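Local coordinates for DUF1460 domain-containing protein (Legionella pneumophila subsp. pneumophila, PDB 2IM9), which is of unknown function but belongs to an amidase-like family of the papain-related peptidase clan, so it probably cleaves amide bonds, perhaps in peptidoglycan, at residues 94-99 / 267-272; 128-133 / 178-183; 172-177 / 260-265; 246-251 / 311-316. One frame throughout, in Å; residues are numbered along the deposited sequence.

Overall arrangement
Contacts 1, 3 and 4 reach one curled antiparallel sheet, contact 1 by setting the start of helix 95-107 on strand 264-275; contact 2 ties a loop to helix 176-181. Contact 1 lies about 4 Å from the centre of the chain and brings Cys95 to His268, a pairing consistent with a papain-like active site. Contact 4, its centre about 10 Å away, joins strands 246-254 and 311-317; Gly270 O and His268 O probably accept from Ile247 N and Ile249 N. Contact 3 lies at the beginning of strand 264-275, about 20 Å from contact 1 between centres, and Asp265 O reaches Arg251 N. Helix 176-181 leads to contact 2, its centre about 12 Å from the centre of contact 3.

Contact 1 of 4, residues 94-99 / 267-272; sequences DCDTYV and SHLGFA
Phe271 carries Val99 CG2 over one face and meets Tyr98 CE2 at its edge, in plane; the edge of Phe271 is turned toward the face of Tyr98 in an offset edge-to-face pair, centroids 5.9 Å apart and planes at 73°. Tyr98 OH is held by Ser61 O. The second flat group, the His268 imidazole, has Cys95 SG at its edge, 4.7 Å from the ring centroid, while Cys95 CB comes to 3.2 Å from His268 CD2. With chi1 65° the sulfur sits between the backbone N and carbonyl carbon of Cys95, where it also touches Leu269 CD2 at 3.7 Å. Between helix and strand a water donates to Cys95 O (3.0 Å) and Leu269 O (2.7 Å). Asp94 and Thr97 close a capping box. A cysteine at the first turn of a helix set against the sheet, beside a strand histidine, is consistent with a papain-like Cys-His pair, although the imidazole here turns CD2 to the sulfur while ND1 and NE2 make weak bonds to Tyr299 OH and Ala284 O.

Contact 2 of 4, residues 128-133 / 178-183; sequences RSYINR and QWYNHK
Tyr130 and Tyr180 lie alongside each other, running in opposite senses, with Tyr130 CE2 3.8 Å from Tyr180 CE2, and Ile131 adds CG2 across the end of the Tyr180 side chain. Leu205 of helix 195-209 packs on all three. The Tyr180 hydroxyl comes in at the edge of the Tyr130 ring, near its plane, with OH 3.5 Å from CD2. Tyr130 opens a type I beta turn that ends at Arg133, overlapping an ST motif in which Asn132 N gives to Ser129 OG; this turn belongs to the loop between helices 111-122 and 137-147 and docks on helix 176-181. Tyr130 CG stands anti to its own backbone N (chi1 -168°), which sends the phenol toward that helix, where Lys183, just past it, donates from NZ to Tyr130 OH over 3.0 Å, its chain bent at the last torsion (chi4 -56°). The same ammonium lies 3.3 Å above the Trp179 plane, offset toward the rim. Elsewhere a water bonds to Tyr180 OH at 2.7 Å and donates to Ile131 O at 3.0 Å.

Contact 3 of 4, residues 172-177 / 260-265; sequences ALINKP and IGTELD
Thr262 and Glu263 grip the edge of strand 168-175 with their side chains, and this is the tight part of the contact. Asn175 N donates to Thr262 OG1 at 3.0 Å, while that hydroxyl spends its own proton on Glu263 O, 2.9 Å away, on a lone pair in the carbonyl plane; one oxygen is thus fixed in both roles. Leu173 N points almost straight at Glu263 OE1, 2.9 Å off at 177°, meeting the anti side of the carboxylate and 34° out of its plane. Arg257 forms a salt bridge with OE2 of this glutamate. Ala172 CB presses on Leu264 C at 3.6 Å, and Ile174 CD1 bends round (chi2 -65°) to lie 3.4 Å from Glu263 O and to touch Leu264 CD1. The other flank is looser: Leu173 is exposed and brings just its CB near Glu263 OE1, and a water takes the place of a direct backbone bond, donating to Leu173 O (2.7 Å) and accepting from Glu263 N (3.1 Å). Gly261, with positive phi, leads out of helix 257-260 into this connection. On the other segment, strand 168-175 runs into helix 176-181, where Asn175 OD1 accepts from Gln178 N as a classic N-cap.

Contact 4 of 4, residues 246-251 / 311-316; sequences VIEIIR and GINIQV
Val246, Glu248 and Ile250 pair with Gln315, Asn313 and Gly311 through five backbone hydrogen bonds. Val246 N to Gln315 O is 2.8 Å, with the return bond from Gln315 N to Val246 O. Glu248 N gives to Asn313 O at 3.0 Å and Asn313 N to Glu248 O at 2.9 Å, and Ile250 N reaches Gly311 O at 2.9 Å. On the face that holds these residues, the Glu248 and Asn313 side chains lie side by side and point the same way, their flat ends 22° apart and Glu248 OE1 3.5 Å from Asn313 OD1. Helix 137-147 supplies Asn142 ND2 to Glu248 OE1, while Asn313 ND2 donates to Asp153 OD2 and Pro220 O. Ile250 CD1 packs on Asn313 CB at 3.8 Å. Over the opposite face the isoleucines interlock: Ile312 CG2 lies 4.1 Å from Ile247 CG2 and 3.8 Å from Ile249 CD1, and the Ile249 torsions (chi1 -57°, chi2 -53°) fold CD1 toward it. Leu300 of helix 296-303 covers Ile249 and Ile312. One face of this antiparallel pair is therefore purely aliphatic here, whereas the other buries a carboxylate that Asn142 ND2 holds beside the Asn313 amide.

Contact 1 of 4, residues 94-99 / 267-272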
loop_
_atom_site.group_PDB
_atom_site.type_symbol
_atom_site.label_atom_id
_atom_site.label_comp_id
_atom_site.label_asym_id
_atom_site.label_seq_id
_atom_site.Cartn_x
_atom_site.Cartn_y
_atom_site.Cartn_z
ATOM N N ASP A 94 -7.785 3.519 -3.077
ATOM C CA ASP A 94 -7.898 2.194 -2.478
ATOM C C ASP A 94 -6.810 2.064 -1.402
ATOM O O ASP A 94 -6.095 3.035 -1.137
ATOM C CB ASP A 94 -7.867 1.082 -3.524
ATOM C CG ASP A 94 -6.565 1.001 -4.267
ATOM O OD1 ASP A 94 -5.488 1.075 -3.631
ATOM O OD2 ASP A 94 -6.619 0.802 -5.508
ATOM N N CYS A 95 -6.683 0.916 -0.741
ATOM C CA CYS A 95 -5.761 0.892 0.391
ATOM C C CYS A 95 -4.326 1.171 -0.045
ATOM O O CYS A 95 -3.583 1.867 0.658
ATOM C CB CYS A 95 -5.833 -0.411 1.191
ATOM S SG CYS A 95 -5.324 -1.864 0.301
ATOM N N ASP A 96 -3.954 0.643 -1.214
ATOM C CA ASP A 96 -2.587 0.774 -1.739
ATOM C C ASP A 96 -2.317 2.180 -2.249
ATOM O O ASP A 96 -1.278 2.754 -1.960
ATOM C CB ASP A 96 -2.363 -0.204 -2.907
ATOM C CG ASP A 96 -2.683 -1.637 -2.549
ATOM O OD1 ASP A 96 -2.124 -2.139 -1.564
ATOM O OD2 ASP A 96 -3.489 -2.265 -3.274
ATOM N N THR A 97 -3.244 2.732 -3.024
ATOM C CA THR A 97 -3.033 4.066 -3.584
ATOM C C THR A 97 -3.058 5.155 -2.505
ATOM O O THR A 97 -2.379 6.185 -2.638
ATOM C CB THR A 97 -3.996 4.386 -4.747
ATOM O OG1 THR A 97 -5.319 4.592 -4.242
ATOM C CG2 THR A 97 -4.016 3.227 -5.777
ATOM N N TYR A 98 -3.830 4.947 -1.444
ATOM C CA TYR A 98 -3.811 5.882 -0.329
ATOM C C TYR A 98 -2.420 5.964 0.289
ATOM O O TYR A 98 -1.867 7.042 0.470
ATOM C CB TYR A 98 -4.854 5.478 0.712
ATOM C CG TYR A 98 -4.929 6.384 1.906
ATOM C CD1 TYR A 98 -5.241 7.741 1.768
ATOM C CD2 TYR A 98 -4.735 5.878 3.201
ATOM C CE1 TYR A 98 -5.318 8.574 2.894
ATOM C CE2 TYR A 98 -4.801 6.700 4.313
ATOM C CZ TYR A 98 -5.110 8.034 4.155
ATOM O OH TYR A 98 -5.190 8.830 5.267
ATOM N N VAL A 99 -1.846 4.812 0.619
ATOM C CA VAL A 99 -0.536 4.811 1.264
ATOM C C VAL A 99 0.520 5.404 0.320
ATOM O O VAL A 99 1.331 6.243 0.734
ATOM C CB VAL A 99 -0.202 3.392 1.762
ATOM C CG1 VAL A 99 1.272 3.260 2.134
ATOM C CG2 VAL A 99 -1.069 3.064 2.976
ATOM N N SER A 267 -3.184 -8.524 2.728
ATOM C CA SER A 267 -4.562 -8.301 2.253
ATOM C C SER A 267 -5.003 -6.842 2.354
ATOM O O SER A 267 -5.991 -6.430 1.709
ATOM C CB SER A 267 -5.536 -9.184 3.044
ATOM O OG SER A 267 -5.381 -8.985 4.444
ATOM N N HIS A 268 -4.270 -6.049 3.134
ATOM C CA HIS A 268 -4.652 -4.663 3.403
ATOM C C HIS A 268 -3.502 -3.904 4.063
ATOM O O HIS A 268 -2.560 -4.505 4.598
ATOM C CB HIS A 268 -5.892 -4.634 4.326
ATOM C CG HIS A 268 -6.555 -3.299 4.418
ATOM N ND1 HIS A 268 -6.953 -2.743 5.617
ATOM C CD2 HIS A 268 -6.910 -2.413 3.458
ATOM C CE1 HIS A 268 -7.507 -1.560 5.392
ATOM N NE2 HIS A 268 -7.498 -1.341 4.089
ATOM N N LEU A 269 -3.568 -2.579 3.988
ATOM C CA LEU A 269 -2.577 -1.738 4.661
ATOM C C LEU A 269 -3.072 -0.338 4.913
ATOM O O LEU A 269 -4.089 0.086 4.360
ATOM C CB LEU A 269 -1.227 -1.737 3.925
ATOM C CG LEU A 269 -1.107 -0.951 2.614
ATOM C CD1 LEU A 269 0.368 -0.812 2.262
ATOM C CD2 LEU A 269 -1.798 -1.684 1.519
ATOM N N GLY A 270 -2.339 0.386 5.749
ATOM C CA GLY A 270 -2.729 1.746 6.146
ATOM C C GLY A 270 -1.672 2.277 7.093
ATOM O O GLY A 270 -0.591 1.677 7.219
ATOM N N PHE A 271 -1.982 3.379 7.774
ATOM C CA PHE A 271 -1.035 4.019 8.680
ATOM C C PHE A 271 -1.436 3.866 10.137
ATOM O O PHE A 271 -2.638 3.799 10.454
ATOM C CB PHE A 271 -0.944 5.523 8.392
ATOM C CG PHE A 271 -0.389 5.854 7.035
ATOM C CD1 PHE A 271 0.970 5.746 6.780
ATOM C CD2 PHE A 271 -1.233 6.271 6.009
ATOM C CE1 PHE A 271 1.493 6.053 5.519
ATOM C CE2 PHE A 271 -0.723 6.584 4.744
ATOM C CZ PHE A 271 0.646 6.476 4.498
ATOM N N ALA A 272 -0.427 3.778 10.993
ATOM C CA ALA A 272 -0.601 3.844 12.443
ATOM C C ALA A 272 -0.561 5.304 12.826
ATOM O O ALA A 272 0.438 5.973 12.582
ATOM C CB ALA A 272 0.536 3.088 13.162
HETATM O O HOH W 1 -5.004 2.390 3.226
#

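Contact 2 of 4, residues 128-133 / 178-183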
loop_
_atom_site.group_PDB
_atom_site.type_symbol
_atom_site.label_atom_id
_atom_site.label_comp_id
_atom_site.label_asym_id
_atom_site.label_seq_id
_atom_site.Cartn_x
_atom_site.Cartn_y
_atom_site.Cartn_z
ATOM N N ARG A 128 7.657 3.554 -15.813
ATOM C CA ARG A 128 6.203 3.374 -15.870
ATOM C C ARG A 128 5.752 2.317 -16.872
ATOM O O ARG A 128 5.923 2.463 -18.093
ATOM C CB ARG A 128 5.520 4.708 -16.193
ATOM C CG ARG A 128 3.987 4.614 -16.300
ATOM C CD ARG A 128 3.390 5.806 -17.084
ATOM N NE ARG A 128 3.999 7.080 -16.702
ATOM C CZ ARG A 128 3.926 7.625 -15.489
ATOM N NH1 ARG A 128 4.519 8.790 -15.253
ATOM N NH2 ARG A 128 3.272 7.008 -14.508
ATOM N N SER A 129 5.164 1.246 -16.348
ATOM C CA SER A 129 4.553 0.213 -17.191
ATOM C C SER A 129 3.716 -0.679 -16.306
ATOM O O SER A 129 3.963 -0.761 -15.092
ATOM C CB SER A 129 5.627 -0.616 -17.922
ATOM O OG SER A 129 6.285 -1.487 -17.011
ATOM N N TYR A 130 2.723 -1.345 -16.902
ATOM C CA TYR A 130 1.918 -2.295 -16.139
ATOM C C TYR A 130 2.793 -3.332 -15.415
ATOM O O TYR A 130 2.621 -3.557 -14.217
ATOM C CB TYR A 130 0.854 -2.984 -17.004
ATOM C CG TYR A 130 -0.139 -3.738 -16.134
ATOM C CD1 TYR A 130 -1.314 -3.134 -15.710
ATOM C CD2 TYR A 130 0.144 -5.027 -15.680
ATOM C CE1 TYR A 130 -2.216 -3.810 -14.899
ATOM C CE2 TYR A 130 -0.750 -5.721 -14.846
ATOM C CZ TYR A 130 -1.921 -5.103 -14.459
ATOM O OH TYR A 130 -2.806 -5.757 -13.624
ATOM N N ILE A 131 3.741 -3.946 -16.121
ATOM C CA ILE A 131 4.488 -5.042 -15.505
ATOM C C ILE A 131 5.455 -4.540 -14.448
ATOM O O ILE A 131 5.807 -5.298 -13.559
ATOM C CB ILE A 131 5.244 -5.932 -16.516
ATOM C CG1 ILE A 131 6.395 -5.159 -17.159
ATOM C CG2 ILE A 131 4.269 -6.533 -17.541
ATOM C CD1 ILE A 131 7.392 -6.053 -17.861
ATOM N N ASN A 132 5.895 -3.281 -14.560
ATOM C CA ASN A 132 6.789 -2.690 -13.558
ATOM C C ASN A 132 6.039 -2.167 -12.330
ATOM O O ASN A 132 6.644 -1.839 -11.313
ATOM C CB ASN A 132 7.619 -1.551 -14.163
ATOM C CG ASN A 132 8.806 -2.031 -14.968
ATOM O OD1 ASN A 132 9.177 -3.207 -14.933
ATOM N ND2 ASN A 132 9.417 -1.109 -15.708
ATOM N N ARG A 133 4.724 -2.039 -12.416
ATOM C CA ARG A 133 3.974 -1.567 -11.257
ATOM C C ARG A 133 4.226 -2.503 -10.076
ATOM O O ARG A 133 4.326 -3.719 -10.240
ATOM C CB ARG A 133 2.476 -1.489 -11.568
ATOM C CG ARG A 133 1.759 -0.449 -10.663
ATOM C CD ARG A 133 0.244 -0.629 -10.652
ATOM N NE ARG A 133 -0.380 -0.365 -11.953
ATOM C CZ ARG A 133 -1.661 -0.608 -12.236
ATOM N NH1 ARG A 133 -2.465 -1.116 -11.290
ATOM N NH2 ARG A 133 -2.145 -0.342 -13.455
ATOM N N GLN A 178 1.580 -17.285 -13.364
ATOM C CA GLN A 178 0.244 -17.839 -13.138
ATOM C C GLN A 178 -0.788 -16.746 -12.790
ATOM O O GLN A 178 -1.974 -16.815 -13.171
ATOM C CB GLN A 178 0.279 -18.927 -12.058
ATOM C CG GLN A 178 -0.993 -19.773 -12.049
ATOM C CD GLN A 178 -1.210 -20.502 -13.380
ATOM O OE1 GLN A 178 -2.019 -20.079 -14.190
ATOM N NE2 GLN A 178 -0.456 -21.559 -13.614
ATOM N N TRP A 179 -0.342 -15.711 -12.084
ATOM C CA TRP A 179 -1.223 -14.589 -11.789
ATOM C C TRP A 179 -1.633 -13.915 -13.112
ATOM O O TRP A 179 -2.816 -13.607 -13.319
ATOM C CB TRP A 179 -0.491 -13.613 -10.873
ATOM C CG TRP A 179 -1.262 -12.381 -10.469
ATOM C CD1 TRP A 179 -2.346 -12.316 -9.632
ATOM C CD2 TRP A 179 -0.942 -11.029 -10.825
ATOM N NE1 TRP A 179 -2.739 -10.998 -9.467
ATOM C CE2 TRP A 179 -1.898 -10.190 -10.195
ATOM C CE3 TRP A 179 0.052 -10.448 -11.624
ATOM C CZ2 TRP A 179 -1.886 -8.783 -10.338
ATOM C CZ3 TRP A 179 0.064 -9.041 -11.773
ATOM C CH2 TRP A 179 -0.907 -8.232 -11.134
ATOM N N TYR A 180 -0.671 -13.720 -14.014
ATOM C CA TYR A 180 -1.005 -13.124 -15.315
ATOM C C TYR A 180 -1.972 -14.008 -16.073
ATOM O O TYR A 180 -2.960 -13.509 -16.611
ATOM C CB TYR A 180 0.237 -12.792 -16.157
ATOM C CG TYR A 180 0.791 -11.455 -15.776
ATOM C CD1 TYR A 180 1.715 -11.338 -14.737
ATOM C CD2 TYR A 180 0.342 -10.279 -16.408
ATOM C CE1 TYR A 180 2.216 -10.095 -14.366
ATOM C CE2 TYR A 180 0.822 -9.029 -16.032
ATOM C CZ TYR A 180 1.741 -8.944 -15.005
ATOM O OH TYR A 180 2.200 -7.717 -14.623
ATOM N N ASN A 181 -1.727 -15.315 -16.041
ATOM C CA ASN A 181 -2.532 -16.269 -16.801
ATOM C C ASN A 181 -3.993 -16.236 -16.390
ATOM O O ASN A 181 -4.884 -16.425 -17.220
ATOM C CB ASN A 181 -1.960 -17.681 -16.673
ATOM C CG ASN A 181 -2.696 -18.679 -17.528
ATOM O OD1 ASN A 181 -2.829 -18.516 -18.758
ATOM N ND2 ASN A 181 -3.193 -19.716 -16.891
ATOM N N HIS A 182 -4.229 -15.976 -15.106
ATOM C CA HIS A 182 -5.593 -15.882 -14.549
ATOM C C HIS A 182 -6.362 -14.588 -14.868
ATOM O O HIS A 182 -7.547 -14.466 -14.544
ATOM C CB HIS A 182 -5.544 -16.059 -13.032
ATOM C CG HIS A 182 -5.733 -17.477 -12.586
ATOM N ND1 HIS A 182 -4.751 -18.437 -12.708
ATOM C CD2 HIS A 182 -6.800 -18.098 -12.033
ATOM C CE1 HIS A 182 -5.194 -19.582 -12.209
ATOM N NE2 HIS A 182 -6.437 -19.402 -11.797
ATOM N N LYS A 183 -5.695 -13.601 -15.453
ATOM C CA LYS A 183 -6.367 -12.325 -15.691
ATOM C C LYS A 183 -7.454 -12.380 -16.754
ATOM O O LYS A 183 -7.403 -13.192 -17.682
ATOM C CB LYS A 183 -5.356 -11.247 -16.068
ATOM C CG LYS A 183 -4.453 -10.861 -14.920
ATOM C CD LYS A 183 -3.438 -9.808 -15.369
ATOM C CE LYS A 183 -2.690 -9.186 -14.170
ATOM N NZ LYS A 183 -3.646 -8.592 -13.168
HETATM O O HOH W 2 4.191 -7.649 -12.793
#

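Contact 3 of 4, residues 172-177 / 260-265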
loop_
_atom_site.group_PDB
_atom_site.type_symbol
_atom_site.label_atom_id
_atom_site.label_comp_id
_atom_site.label_asym_id
_atom_site.label_seq_id
_atom_site.Cartn_x
_atom_site.Cartn_y
_atom_site.Cartn_z
ATOM N N ALA A 172 4.512 -16.607 1.141
ATOM C CA ALA A 172 3.611 -16.988 0.070
ATOM C C ALA A 172 4.467 -17.151 -1.158
ATOM O O ALA A 172 5.381 -16.373 -1.375
ATOM C CB ALA A 172 2.581 -15.913 -0.156
ATOM N N LEU A 173 4.161 -18.165 -1.960
ATOM C CA LEU A 173 4.882 -18.342 -3.214
ATOM C C LEU A 173 4.134 -17.564 -4.291
ATOM O O LEU A 173 3.051 -17.979 -4.727
ATOM C CB LEU A 173 5.001 -19.818 -3.574
ATOM C CG LEU A 173 5.873 -20.067 -4.798
ATOM C CD1 LEU A 173 7.298 -19.612 -4.547
ATOM C CD2 LEU A 173 5.829 -21.540 -5.147
ATOM N N ILE A 174 4.706 -16.419 -4.654
ATOM C CA ILE A 174 4.075 -15.475 -5.583
ATOM C C ILE A 174 4.508 -15.847 -6.980
ATOM O O ILE A 174 5.660 -15.628 -7.365
ATOM C CB ILE A 174 4.466 -13.986 -5.324
ATOM C CG1 ILE A 174 4.272 -13.579 -3.854
ATOM C CG2 ILE A 174 3.701 -13.067 -6.284
ATOM C CD1 ILE A 174 2.843 -13.586 -3.361
ATOM N N ASN A 175 3.580 -16.408 -7.739
ATOM C CA ASN A 175 3.870 -16.931 -9.072
ATOM C C ASN A 175 3.316 -15.918 -10.075
ATOM O O ASN A 175 2.122 -15.954 -10.395
ATOM C CB ASN A 175 3.174 -18.298 -9.216
ATOM C CG ASN A 175 3.500 -19.004 -10.533
ATOM O OD1 ASN A 175 3.672 -18.363 -11.564
ATOM N ND2 ASN A 175 3.550 -20.350 -10.497
ATOM N N LYS A 176 4.162 -14.994 -10.537
ATOM C CA LYS A 176 3.672 -13.943 -11.445
ATOM C C LYS A 176 3.094 -14.497 -12.754
ATOM O O LYS A 176 1.993 -14.087 -13.159
ATOM C CB LYS A 176 4.739 -12.879 -11.703
ATOM C CG LYS A 176 4.903 -11.940 -10.536
ATOM C CD LYS A 176 5.774 -10.731 -10.900
ATOM C CE LYS A 176 5.970 -9.864 -9.666
ATOM N NZ LYS A 176 6.955 -8.747 -9.876
ATOM N N PRO A 177 3.803 -15.446 -13.414
ATOM C CA PRO A 177 3.194 -15.958 -14.654
ATOM C C PRO A 177 1.808 -16.570 -14.466
ATOM O O PRO A 177 0.930 -16.365 -15.312
ATOM C CB PRO A 177 4.215 -16.993 -15.151
ATOM C CG PRO A 177 5.523 -16.503 -14.589
ATOM C CD PRO A 177 5.134 -16.037 -13.187
ATOM N N ILE A 260 -7.041 -16.297 -8.111
ATOM C CA ILE A 260 -6.279 -15.243 -8.801
ATOM C C ILE A 260 -4.996 -15.762 -9.422
ATOM O O ILE A 260 -4.283 -14.987 -10.063
ATOM C CB ILE A 260 -5.934 -14.025 -7.900
ATOM C CG1 ILE A 260 -4.910 -14.430 -6.838
ATOM C CG2 ILE A 260 -7.196 -13.382 -7.299
ATOM C CD1 ILE A 260 -4.383 -13.292 -5.988
ATOM N N GLY A 261 -4.704 -17.044 -9.213
ATOM C CA GLY A 261 -3.583 -17.707 -9.849
ATOM C C GLY A 261 -2.348 -17.787 -8.993
ATOM O O GLY A 261 -1.327 -18.314 -9.432
ATOM N N THR A 262 -2.428 -17.275 -7.764
ATOM C CA THR A 262 -1.276 -17.302 -6.881
ATOM C C THR A 262 -1.667 -17.306 -5.404
ATOM O O THR A 262 -2.732 -16.820 -5.042
ATOM C CB THR A 262 -0.314 -16.116 -7.167
ATOM O OG1 THR A 262 0.877 -16.265 -6.383
ATOM C CG2 THR A 262 -0.972 -14.768 -6.873
ATOM N N GLU A 263 -0.810 -17.899 -4.576
ATOM C CA GLU A 263 -0.861 -17.650 -3.132
ATOM C C GLU A 263 -0.612 -16.180 -2.888
ATOM O O GLU A 263 0.028 -15.505 -3.709
ATOM C CB GLU A 263 0.230 -18.436 -2.408
ATOM C CG GLU A 263 0.080 -19.923 -2.508
ATOM C CD GLU A 263 1.121 -20.659 -1.677
ATOM O OE1 GLU A 263 2.061 -20.011 -1.118
ATOM O OE2 GLU A 263 0.979 -21.906 -1.579
ATOM N N LEU A 264 -1.097 -15.687 -1.755
ATOM C CA LEU A 264 -0.860 -14.306 -1.380
ATOM C C LEU A 264 -0.602 -14.195 0.121
ATOM O O LEU A 264 -0.908 -15.129 0.892
ATOM C CB LEU A 264 -2.059 -13.442 -1.785
ATOM C CG LEU A 264 -1.854 -11.921 -1.868
ATOM C CD1 LEU A 264 -0.616 -11.521 -2.713
ATOM C CD2 LEU A 264 -3.121 -11.306 -2.439
ATOM N N ASP A 265 -0.026 -13.075 0.540
ATOM C CA ASP A 265 0.404 -12.925 1.934
ATOM C C ASP A 265 -0.140 -11.693 2.668
ATOM O O ASP A 265 -0.171 -11.678 3.902
ATOM C CB ASP A 265 1.942 -12.912 2.015
ATOM C CG ASP A 265 2.598 -12.049 0.916
ATOM O OD1 ASP A 265 1.877 -11.298 0.202
ATOM O OD2 ASP A 265 3.841 -12.146 0.765
HETATM O O HOH W 3 1.337 -19.758 -5.770
#

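Contact 4 of 4, residues 246-251 / 311-316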
loop_
_atom_site.group_PDB
_atom_site.type_symbol
_atom_site.label_atom_id
_atom_site.label_comp_id
_atom_site.label_asym_id
_atom_site.label_seq_id
_atom_site.Cartn_x
_atom_site.Cartn_y
_atom_site.Cartn_z
ATOM N N VAL A 246 3.708 2.344 8.694
ATOM C CA VAL A 246 2.843 1.654 7.750
ATOM C C VAL A 246 2.531 0.287 8.338
ATOM O O VAL A 246 3.465 -0.458 8.697
ATOM C CB VAL A 246 3.543 1.486 6.371
ATOM C CG1 VAL A 246 2.714 0.589 5.460
ATOM C CG2 VAL A 246 3.807 2.889 5.724
ATOM N N ILE A 247 1.231 -0.017 8.469
ATOM C CA ILE A 247 0.765 -1.314 9.012
ATOM C C ILE A 247 0.173 -2.150 7.889
ATOM O O ILE A 247 -0.737 -1.683 7.198
ATOM C CB ILE A 247 -0.355 -1.111 10.074
ATOM C CG1 ILE A 247 0.174 -0.306 11.266
ATOM C CG2 ILE A 247 -0.899 -2.453 10.541
ATOM C CD1 ILE A 247 -0.960 0.185 12.157
ATOM N N GLU A 248 0.707 -3.355 7.701
ATOM C CA GLU A 248 0.176 -4.313 6.720
ATOM C C GLU A 248 -0.496 -5.495 7.407
ATOM O O GLU A 248 0.004 -6.023 8.410
ATOM C CB GLU A 248 1.292 -4.804 5.786
ATOM C CG GLU A 248 1.870 -3.689 4.928
ATOM C CD GLU A 248 3.175 -4.030 4.222
ATOM O OE1 GLU A 248 3.727 -5.129 4.447
ATOM O OE2 GLU A 248 3.627 -3.182 3.417
ATOM N N ILE A 249 -1.621 -5.924 6.843
ATOM C CA ILE A 249 -2.391 -7.005 7.435
ATOM C C ILE A 249 -1.968 -8.315 6.773
ATOM O O ILE A 249 -2.053 -8.426 5.550
ATOM C CB ILE A 249 -3.920 -6.765 7.258
ATOM C CG1 ILE A 249 -4.361 -5.417 7.866
ATOM C CG2 ILE A 249 -4.711 -7.964 7.804
ATOM C CD1 ILE A 249 -3.953 -5.190 9.328
ATOM N N ILE A 250 -1.546 -9.299 7.578
ATOM C CA ILE A 250 -0.836 -10.479 7.072
ATOM C C ILE A 250 -1.664 -11.751 7.162
ATOM O O ILE A 250 -2.236 -12.054 8.219
ATOM C CB ILE A 250 0.511 -10.677 7.852
ATOM C CG1 ILE A 250 1.341 -9.372 7.843
ATOM C CG2 ILE A 250 1.308 -11.870 7.288
ATOM C CD1 ILE A 250 1.600 -8.774 6.452
ATOM N N ARG A 251 -1.713 -12.479 6.051
ATOM C CA ARG A 251 -2.402 -13.755 5.964
ATOM C C ARG A 251 -1.369 -14.792 5.490
ATOM O O ARG A 251 -1.158 -14.946 4.281
ATOM C CB ARG A 251 -3.565 -13.644 4.987
ATOM C CG ARG A 251 -4.602 -12.595 5.370
ATOM C CD ARG A 251 -5.875 -12.752 4.611
ATOM N NE ARG A 251 -6.695 -11.554 4.668
ATOM C CZ ARG A 251 -8.022 -11.569 4.574
ATOM N NH1 ARG A 251 -8.663 -12.729 4.433
ATOM N NH2 ARG A 251 -8.702 -10.428 4.606
ATOM N N GLY A 311 -1.931 -11.691 11.750
ATOM C CA GLY A 311 -1.189 -10.617 12.434
ATOM C C GLY A 311 -0.818 -9.436 11.566
ATOM O O GLY A 311 -1.409 -9.219 10.498
ATOM N N ILE A 312 0.164 -8.663 12.027
ATOM C CA ILE A 312 0.532 -7.418 11.329
ATOM C C ILE A 312 2.042 -7.236 11.114
ATOM O O ILE A 312 2.845 -7.693 11.909
ATOM C CB ILE A 312 0.009 -6.181 12.095
ATOM C CG1 ILE A 312 0.589 -6.095 13.516
ATOM C CG2 ILE A 312 -1.525 -6.166 12.070
ATOM C CD1 ILE A 312 0.189 -4.795 14.257
ATOM N N ASN A 313 2.395 -6.537 10.040
ATOM C CA ASN A 313 3.781 -6.154 9.749
ATOM C C ASN A 313 3.867 -4.646 9.914
ATOM O O ASN A 313 2.913 -3.935 9.588
ATOM C CB ASN A 313 4.158 -6.611 8.322
ATOM C CG ASN A 313 5.514 -6.090 7.858
ATOM O OD1 ASN A 313 5.649 -4.941 7.423
ATOM N ND2 ASN A 313 6.513 -6.943 7.912
ATOM N N ILE A 314 5.005 -4.172 10.434
ATOM C CA ILE A 314 5.184 -2.738 10.703
ATOM C C ILE A 314 6.453 -2.234 10.023
ATOM O O ILE A 314 7.535 -2.791 10.209
ATOM C CB ILE A 314 5.271 -2.430 12.231
ATOM C CG1 ILE A 314 4.074 -3.020 13.005
ATOM C CG2 ILE A 314 5.326 -0.921 12.485
ATOM C CD1 ILE A 314 4.282 -4.435 13.501
ATOM N N GLN A 315 6.301 -1.161 9.242
ATOM C CA GLN A 315 7.424 -0.503 8.579
ATOM C C GLN A 315 7.427 0.972 8.925
ATOM O O GLN A 315 6.379 1.561 9.208
ATOM C CB GLN A 315 7.284 -0.641 7.077
ATOM C CG GLN A 315 7.546 -2.049 6.587
ATOM C CD GLN A 315 7.416 -2.120 5.105
ATOM O OE1 GLN A 315 6.299 -2.049 4.568
ATOM N NE2 GLN A 315 8.551 -2.234 4.415
ATOM N N VAL A 316 8.609 1.577 8.924
ATOM C CA VAL A 316 8.710 3.019 9.147
ATOM C C VAL A 316 9.398 3.662 7.958
ATOM O O VAL A 316 10.088 2.992 7.194
ATOM C CB VAL A 316 9.468 3.386 10.433
ATOM C CG1 VAL A 316 8.724 2.868 11.669
ATOM C CG2 VAL A 316 10.889 2.830 10.394
HETATM O O HOH W 4 4.249 -2.685 6.766
#